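Local atomic coordinates of putative ferritin-like diiron-carboxylate protein TM1526 (Thermotoga maritima, PDB entry 1VJX), a protein that is of unknown function but is probably a ferritin-like diiron-carboxylate protein of the rubrerythrin family that may bind metal and act as an oxidoreductase. Residues E30-E35 with E85-T90; S37-G42 with E92-K97; L49-Q54 with K143-K148. All coordinates share one frame; numbering follows the deposited sequence.

Contact 1 of 3, residues E30-E35 with E85-T90; sequences ERFYRE and EVFPDT
This is a small, buried aromatic contact in which the loop leading to helix 101-125 lies against helix 15-36, the first long helix of the ferritin-like bundle. Phe32 and Phe87 carry most of it. Their rings form an offset edge-to-face (T-shaped) pair: the edge of Phe87 is directed toward the face of Phe32, with the centroids 5.4 Å apart and the planes turned by 65°. The touch is made low on the Phe32 side chain, where Phe87 CZ comes within 3.7 Å of Phe32 CB. Phe32 holds CG anti to the backbone N (chi1 -174°), beside its carbonyl carbon, and from there its ring meets the loop and also touches Ala108 of helix 101-125.

Thr90 adds a methyl group nearer the outer end of the same ring, CG2 standing 3.9 Å from Phe32 CE1. A threonine suits this place because its two branches do different work. While CG2 meets the ring, OG1 is linked to a water that donates to Glu35 OE1, the water oxygen lying 3.2 Å from that OE1. The Glu35 carboxylate is held on its own helix as well, by a salt bridge from Arg31 NH2 to Glu35 OE1 at 3.0 Å; Arg31 has a second acidic partner in Glu28. Pro88, between the two loop residues that touch Phe32, rests on Val111 of helix 101-125, so the loop spans two helices.

The chemistry is thus divided: carbon-to-carbon packing brings the loop onto the helix, and a single water links the polar groups beside it. The direct attachment is apolar and depends on how the rings and the methyl fit together, while the polar link runs through the water to a carboxylate already paired with Arg31.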
# COMPACT_ATOMS: atom_id res chain seq x y z
N GLU A 30 -0.10 -3.54 6.14
CA GLU A 30 -0.87 -4.33 7.09
C GLU A 30 -0.22 -4.25 8.47
O GLU A 30 -0.89 -4.00 9.47
CB GLU A 30 -1.00 -5.81 6.63
CG GLU A 30 -1.44 -6.78 7.75
CD GLU A 30 -1.63 -8.23 7.29
OE1 GLU A 30 -1.16 -8.59 6.21
OE2 GLU A 30 -2.25 -9.03 8.02
N ARG A 31 1.09 -4.52 8.49
CA ARG A 31 1.86 -4.53 9.72
C ARG A 31 1.90 -3.19 10.43
O ARG A 31 1.76 -3.10 11.63
CB ARG A 31 3.30 -4.93 9.43
CG ARG A 31 3.58 -6.35 9.72
CD ARG A 31 5.06 -6.67 9.66
NE ARG A 31 5.77 -5.96 10.73
CZ ARG A 31 6.72 -5.03 10.56
NH1 ARG A 31 7.14 -4.67 9.35
NH2 ARG A 31 7.27 -4.45 11.65
N PHE A 32 2.21 -2.16 9.65
CA PHE A 32 2.17 -0.77 10.11
C PHE A 32 0.84 -0.49 10.83
O PHE A 32 0.84 -0.19 12.02
CB PHE A 32 2.37 0.13 8.90
CG PHE A 32 2.51 1.59 9.22
CD1 PHE A 32 3.54 2.05 10.03
CD2 PHE A 32 1.66 2.51 8.64
CE1 PHE A 32 3.67 3.42 10.29
CE2 PHE A 32 1.79 3.87 8.88
CZ PHE A 32 2.79 4.32 9.71
N TYR A 33 -0.27 -0.67 10.12
CA TYR A 33 -1.59 -0.27 10.65
C TYR A 33 -1.98 -1.11 11.88
O TYR A 33 -2.58 -0.57 12.83
CB TYR A 33 -2.68 -0.30 9.57
CG TYR A 33 -2.50 0.71 8.45
CD1 TYR A 33 -2.27 2.06 8.72
CD2 TYR A 33 -2.61 0.33 7.11
CE1 TYR A 33 -2.13 2.99 7.70
CE2 TYR A 33 -2.48 1.24 6.07
CZ TYR A 33 -2.23 2.57 6.37
OH TYR A 33 -2.09 3.49 5.34
N ARG A 34 -1.61 -2.38 11.88
CA ARG A 34 -1.91 -3.26 12.99
C ARG A 34 -1.06 -2.86 14.22
O ARG A 34 -1.58 -2.76 15.33
CB ARG A 34 -1.71 -4.73 12.60
CG ARG A 34 -2.62 -5.68 13.35
CD ARG A 34 -2.42 -7.15 13.01
NE ARG A 34 -2.98 -7.55 11.72
CZ ARG A 34 -4.27 -7.74 11.47
NH1 ARG A 34 -5.18 -7.51 12.42
NH2 ARG A 34 -4.65 -8.14 10.26
N GLU A 35 0.23 -2.61 14.00
CA GLU A 35 1.13 -2.09 15.04
C GLU A 35 0.71 -0.68 15.53
O GLU A 35 0.79 -0.40 16.72
CB GLU A 35 2.59 -2.07 14.56
CG GLU A 35 3.25 -3.46 14.51
CD GLU A 35 4.61 -3.51 13.80
OE1 GLU A 35 4.72 -3.13 12.60
OE2 GLU A 35 5.59 -3.95 14.42
N GLU A 85 9.05 3.81 -3.44
CA GLU A 85 9.87 3.78 -2.23
C GLU A 85 9.44 2.54 -1.46
O GLU A 85 8.23 2.31 -1.28
CB GLU A 85 9.62 4.99 -1.33
CG GLU A 85 9.57 6.32 -2.03
CD GLU A 85 10.83 7.13 -1.82
OE1 GLU A 85 11.76 6.56 -1.19
OE2 GLU A 85 10.88 8.30 -2.27
N VAL A 86 10.37 1.76 -0.99
CA VAL A 86 10.01 0.66 -0.10
C VAL A 86 9.58 1.22 1.26
O VAL A 86 9.99 2.33 1.67
CB VAL A 86 11.15 -0.40 0.10
CG1 VAL A 86 11.58 -1.01 -1.25
CG2 VAL A 86 12.32 0.15 0.87
N PHE A 87 8.76 0.44 1.94
CA PHE A 87 8.15 0.89 3.18
C PHE A 87 9.28 1.28 4.14
O PHE A 87 10.29 0.61 4.19
CB PHE A 87 7.29 -0.22 3.79
CG PHE A 87 6.06 0.29 4.48
CD1 PHE A 87 6.10 0.65 5.82
CD2 PHE A 87 4.90 0.42 3.79
CE1 PHE A 87 5.00 1.11 6.44
CE2 PHE A 87 3.79 0.86 4.40
CZ PHE A 87 3.83 1.24 5.74
N PRO A 88 9.11 2.42 4.83
CA PRO A 88 10.08 2.86 5.81
C PRO A 88 10.27 1.89 6.93
O PRO A 88 9.39 1.08 7.26
CB PRO A 88 9.48 4.17 6.36
CG PRO A 88 8.49 4.59 5.43
CD PRO A 88 8.02 3.40 4.65
N ASP A 89 11.45 1.97 7.51
CA ASP A 89 11.73 1.35 8.78
C ASP A 89 11.03 2.20 9.84
O ASP A 89 11.26 3.42 9.95
CB ASP A 89 13.24 1.28 9.03
CG ASP A 89 13.58 0.48 10.27
OD1 ASP A 89 12.85 0.53 11.26
OD2 ASP A 89 14.58 -0.25 10.33
N THR A 90 10.14 1.54 10.58
CA THR A 90 9.31 2.18 11.59
C THR A 90 9.55 1.60 12.99
O THR A 90 8.89 2.04 13.92
CB THR A 90 7.85 1.96 11.23
OG1 THR A 90 7.62 0.57 11.02
CG2 THR A 90 7.50 2.64 9.93
O HOH W 1 5.96 -1.18 10.40

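Contact 2 of 3, residues S37-G42 with E92-K97; sequences SEHFNG and EILRRK
Two connections of the bundle meet here at its surface: the short loop between helices 15-36 and 43-68, and the long loop that leads into helix 101-125. His39 of the short loop projects its imidazole toward a 3-10 segment, 93-95, of the long one, and two backbone carbonyls receive the ring at its edge, in its plane. NE2 donates to Leu94 O over 3.2 Å, but the N-H...O angle of 121° makes this a weak, bent bond. Beside it, His39 CE1 lies 3.0 Å from Arg96 O, so the polarised C-H of the ring also faces a carbonyl oxygen. With CG anti to its carbonyl carbon (chi1 -66°), His39 sends the ring out from the short loop to reach both oxygens.

Histidine fits this place because its flat ring can offer an N-H and a neighbouring C-H to two nearby backbone oxygens, those of Leu94 and Arg96. The long loop keeps these peptides in order itself: Arg96 N bonds to Ile93 O at 2.8 Å, closing the 3-10 turn. Leu94 adds CD2, 4.0 Å from His39 NE2, and also leans on Glu35 and Leu36 of helix 15-36. The guanidinium of Arg96 leads elsewhere, to a salt bridge with Glu103 on helix 101-125.

A long connection between the second and third long helices, running back along the bundle, is typical of the ferritin-like fold.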
# COMPACT_ATOMS: atom_id res chain seq x y z
N SER A 37 -2.23 0.40 15.74
CA SER A 37 -3.44 0.23 16.54
C SER A 37 -3.12 -0.04 18.01
O SER A 37 -3.99 0.05 18.87
CB SER A 37 -4.29 -0.90 15.96
OG SER A 37 -3.79 -2.16 16.34
N GLU A 38 -1.88 -0.39 18.30
CA GLU A 38 -1.45 -0.60 19.68
C GLU A 38 -1.19 0.71 20.37
O GLU A 38 -1.00 0.70 21.55
CB GLU A 38 -0.15 -1.40 19.72
CG GLU A 38 -0.28 -2.90 19.45
CD GLU A 38 1.03 -3.53 18.95
OE1 GLU A 38 2.03 -2.79 18.70
OE2 GLU A 38 1.05 -4.76 18.76
N HIS A 39 -1.13 1.82 19.64
CA HIS A 39 -0.79 3.12 20.19
C HIS A 39 -2.03 3.99 20.50
O HIS A 39 -1.90 5.05 21.10
CB HIS A 39 0.15 3.87 19.23
CG HIS A 39 1.50 3.22 19.10
ND1 HIS A 39 2.59 3.58 19.86
CD2 HIS A 39 1.91 2.19 18.32
CE1 HIS A 39 3.62 2.82 19.54
NE2 HIS A 39 3.23 1.96 18.61
N PHE A 40 -3.20 3.49 20.07
CA PHE A 40 -4.45 4.27 19.98
C PHE A 40 -5.66 3.47 20.43
O PHE A 40 -5.55 2.30 20.73
CB PHE A 40 -4.62 4.81 18.56
CG PHE A 40 -3.56 5.76 18.20
CD1 PHE A 40 -3.52 7.02 18.78
CD2 PHE A 40 -2.51 5.36 17.35
CE1 PHE A 40 -2.49 7.90 18.49
CE2 PHE A 40 -1.48 6.23 17.04
CZ PHE A 40 -1.47 7.51 17.60
N ASN A 41 -6.81 4.12 20.48
CA ASN A 41 -7.78 3.76 21.50
C ASN A 41 -9.21 3.39 21.13
O ASN A 41 -9.78 2.49 21.76
CB ASN A 41 -7.79 4.86 22.59
CG ASN A 41 -6.79 4.59 23.70
OD1 ASN A 41 -6.70 3.46 24.24
ND2 ASN A 41 -6.03 5.63 24.07
N GLY A 42 -9.84 4.05 20.17
CA GLY A 42 -11.28 3.88 20.10
C GLY A 42 -11.81 3.51 18.75
O GLY A 42 -11.51 2.41 18.25
N GLU A 92 11.63 1.82 15.40
CA GLU A 92 12.07 2.69 16.48
C GLU A 92 10.93 3.53 16.99
O GLU A 92 10.62 3.50 18.17
CB GLU A 92 13.22 3.62 16.04
CG GLU A 92 14.55 2.93 15.74
CD GLU A 92 15.04 2.00 16.86
OE1 GLU A 92 15.16 2.42 18.04
OE2 GLU A 92 15.36 0.82 16.53
N ILE A 93 10.30 4.30 16.13
CA ILE A 93 9.15 5.06 16.59
C ILE A 93 8.04 4.18 17.16
O ILE A 93 7.51 4.48 18.21
CB ILE A 93 8.62 6.03 15.51
CG1 ILE A 93 8.20 5.27 14.26
CG2 ILE A 93 9.66 7.12 15.21
CD1 ILE A 93 6.73 4.93 14.28
N LEU A 94 7.72 3.06 16.52
CA LEU A 94 6.70 2.16 17.04
C LEU A 94 7.07 1.53 18.38
O LEU A 94 6.25 0.87 19.00
CB LEU A 94 6.38 1.04 16.04
CG LEU A 94 5.76 1.45 14.69
CD1 LEU A 94 5.44 0.20 13.93
CD2 LEU A 94 4.51 2.28 14.81
N ARG A 95 8.30 1.75 18.82
CA ARG A 95 8.74 1.33 20.15
C ARG A 95 8.24 2.35 21.21
O ARG A 95 8.08 2.01 22.38
CB ARG A 95 10.27 1.24 20.16
CG ARG A 95 10.83 -0.03 20.71
CD ARG A 95 12.29 -0.27 20.34
NE ARG A 95 12.41 -0.90 19.02
CZ ARG A 95 13.08 -2.04 18.75
NH1 ARG A 95 13.76 -2.70 19.71
NH2 ARG A 95 13.07 -2.51 17.50
N ARG A 96 8.02 3.60 20.78
CA ARG A 96 7.69 4.71 21.67
C ARG A 96 6.31 4.54 22.28
O ARG A 96 5.46 3.89 21.71
CB ARG A 96 7.79 6.06 20.95
CG ARG A 96 9.22 6.60 20.91
CD ARG A 96 9.53 7.57 19.76
NE ARG A 96 8.45 8.52 19.46
CZ ARG A 96 8.25 9.69 20.06
NH1 ARG A 96 9.04 10.10 21.06
NH2 ARG A 96 7.23 10.44 19.68
N LYS A 97 6.13 5.09 23.48
CA LYS A 97 4.90 4.90 24.23
C LYS A 97 4.05 6.17 24.29
O LYS A 97 2.99 6.17 24.92
CB LYS A 97 5.26 4.42 25.65
CG LYS A 97 5.88 3.01 25.72
CD LYS A 97 6.31 2.69 27.14
CE LYS A 97 7.04 1.36 27.25
NZ LYS A 97 7.84 1.25 28.52

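Contact 3 of 3, residues L49-Q54 with K143-K148; sequences LELADQ and KEHLRK
The imidazole of His145 has the methyl CD2 of Leu51 over one face, 3.5 Å above the plane and centred on the ring, while the amide of Gln54 comes up obliquely at the NE2 corner, its plane turned 49° from that of the ring. Both partners belong to helix 43-68, which runs antiparallel to helix 129-156 in this part of the ferritin-like four-helix bundle. The leucine contact is a CH-pi interaction, CD2 lying 3.7 Å from the ring centroid and only 14° off its normal. Leucine suits the place because its branched end can set one methyl squarely over the ring.

Gln54 lies one helical turn further along, and its extended chain carries OE1 to 2.5 Å from His145 NE2; its CB also packs near that nitrogen. His145 holds CG beside its backbone N (chi1 -72°), which swings the ring across the gap between the helices, where it also touches Glu55. Were His145 replaced by an alanine, the Leu51 methyl would probably lose its ring face, a gap would be left between the two helices, and the Gln54 amide would be freer to turn.

The touch of His145 on Glu55, histidine beside carboxylate inside the bundle, is consistent with the putative diiron-carboxylate assignment, as in other rubrerythrin-like proteins. Leu51 also meets helix 15-36, its CB lying 3.7 Å from Tyr33 CD2.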
# COMPACT_ATOMS: atom_id res chain seq x y z
N LEU A 49 -7.16 -1.05 12.41
CA LEU A 49 -7.25 -2.50 12.26
C LEU A 49 -7.99 -2.87 10.97
O LEU A 49 -7.64 -3.85 10.32
CB LEU A 49 -7.91 -3.16 13.47
CG LEU A 49 -7.03 -3.23 14.72
CD1 LEU A 49 -7.86 -3.59 15.97
CD2 LEU A 49 -5.87 -4.23 14.54
N GLU A 50 -9.02 -2.09 10.63
CA GLU A 50 -9.72 -2.28 9.37
C GLU A 50 -8.76 -2.09 8.22
O GLU A 50 -8.69 -2.92 7.33
CB GLU A 50 -10.92 -1.33 9.23
CG GLU A 50 -12.21 -1.94 9.75
CD GLU A 50 -13.22 -0.90 10.25
OE1 GLU A 50 -13.19 0.26 9.73
OE2 GLU A 50 -14.05 -1.24 11.15
N LEU A 51 -8.01 -0.98 8.27
CA LEU A 51 -7.02 -0.66 7.26
C LEU A 51 -6.04 -1.81 7.10
O LEU A 51 -5.72 -2.17 5.99
CB LEU A 51 -6.31 0.67 7.58
CG LEU A 51 -7.17 1.95 7.54
CD1 LEU A 51 -6.36 3.20 7.81
CD2 LEU A 51 -7.82 2.08 6.20
N ALA A 52 -5.61 -2.40 8.22
CA ALA A 52 -4.71 -3.56 8.23
C ALA A 52 -5.31 -4.80 7.54
O ALA A 52 -4.63 -5.43 6.75
CB ALA A 52 -4.28 -3.90 9.65
N ASP A 53 -6.56 -5.13 7.84
CA ASP A 53 -7.24 -6.26 7.20
C ASP A 53 -7.41 -6.00 5.72
O ASP A 53 -7.26 -6.90 4.92
CB ASP A 53 -8.62 -6.48 7.83
CG ASP A 53 -9.10 -7.95 7.73
OD1 ASP A 53 -8.44 -8.86 8.32
OD2 ASP A 53 -10.13 -8.28 7.09
N GLN A 54 -7.74 -4.77 5.35
CA GLN A 54 -7.88 -4.41 3.93
C GLN A 54 -6.59 -4.59 3.17
O GLN A 54 -6.58 -5.15 2.06
CB GLN A 54 -8.40 -2.96 3.79
CG GLN A 54 -9.87 -2.87 4.21
CD GLN A 54 -10.36 -1.47 4.46
OE1 GLN A 54 -9.82 -0.49 3.92
NE2 GLN A 54 -11.40 -1.36 5.26
N LYS A 143 -7.26 4.60 -2.26
CA LYS A 143 -7.53 6.03 -2.30
C LYS A 143 -8.58 6.43 -1.26
O LYS A 143 -8.59 7.55 -0.79
CB LYS A 143 -8.02 6.44 -3.67
CG LYS A 143 -6.98 6.54 -4.78
CD LYS A 143 -7.57 7.34 -5.97
CE LYS A 143 -8.54 6.51 -6.81
NZ LYS A 143 -9.64 7.33 -7.26
N GLU A 144 -9.45 5.49 -0.90
CA GLU A 144 -10.33 5.62 0.28
C GLU A 144 -9.58 5.52 1.63
O GLU A 144 -9.99 6.12 2.59
CB GLU A 144 -11.43 4.57 0.26
CG GLU A 144 -12.51 4.78 -0.79
CD GLU A 144 -13.27 6.06 -0.58
OE1 GLU A 144 -13.39 6.52 0.59
OE2 GLU A 144 -13.75 6.59 -1.60
N HIS A 145 -8.51 4.71 1.70
CA HIS A 145 -7.70 4.64 2.91
C HIS A 145 -7.12 5.99 3.12
O HIS A 145 -7.15 6.52 4.21
CB HIS A 145 -6.52 3.68 2.76
CG HIS A 145 -6.89 2.24 2.75
ND1 HIS A 145 -5.97 1.22 2.96
CD2 HIS A 145 -8.09 1.63 2.56
CE1 HIS A 145 -6.58 0.06 2.88
NE2 HIS A 145 -7.87 0.28 2.64
N LEU A 146 -6.55 6.53 2.04
CA LEU A 146 -5.95 7.86 2.04
C LEU A 146 -6.92 8.97 2.49
O LEU A 146 -6.59 9.78 3.33
CB LEU A 146 -5.40 8.18 0.65
CG LEU A 146 -4.72 9.55 0.57
CD1 LEU A 146 -3.56 9.66 1.60
CD2 LEU A 146 -4.29 9.83 -0.85
N ARG A 147 -8.12 8.98 1.93
CA ARG A 147 -9.16 9.91 2.33
C ARG A 147 -9.45 9.80 3.83
O ARG A 147 -9.68 10.82 4.52
CB ARG A 147 -10.42 9.62 1.55
CG ARG A 147 -11.63 10.46 1.91
CD ARG A 147 -12.92 9.71 1.66
NE ARG A 147 -13.09 8.63 2.65
CZ ARG A 147 -13.57 8.82 3.88
NH1 ARG A 147 -13.90 10.04 4.28
NH2 ARG A 147 -13.71 7.80 4.72
N LYS A 148 -9.45 8.56 4.34
CA LYS A 148 -9.72 8.32 5.76
C LYS A 148 -8.59 8.85 6.60
O LYS A 148 -8.84 9.51 7.61
CB LYS A 148 -9.92 6.83 6.05
CG LYS A 148 -10.24 6.53 7.51
CD LYS A 148 -11.62 7.00 7.90
CE LYS A 148 -11.83 7.08 9.38
NZ LYS A 148 -13.16 7.76 9.63

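From the N terminus, the chain first runs through helix 15-36, which supplies residues 30-35, then through the short loop with 37-42 and into helix 43-68 with 49-54. The long loop then returns as 85-90, closing contact 1, and as 92-97, closing contact 2. After helix 101-125, helix 129-156 brings in 143-148 and closes contact 3. No contact nests in another: all three cross, since their segments alternate along the chain. Contacts 1 and 2 tie the long loop to the first helix and the short loop after it, and touch where Leu94 CD1 meets Glu35. Contact 3 joins the second and last long helices, with Tyr33 and Ala52 at its border with contact 1.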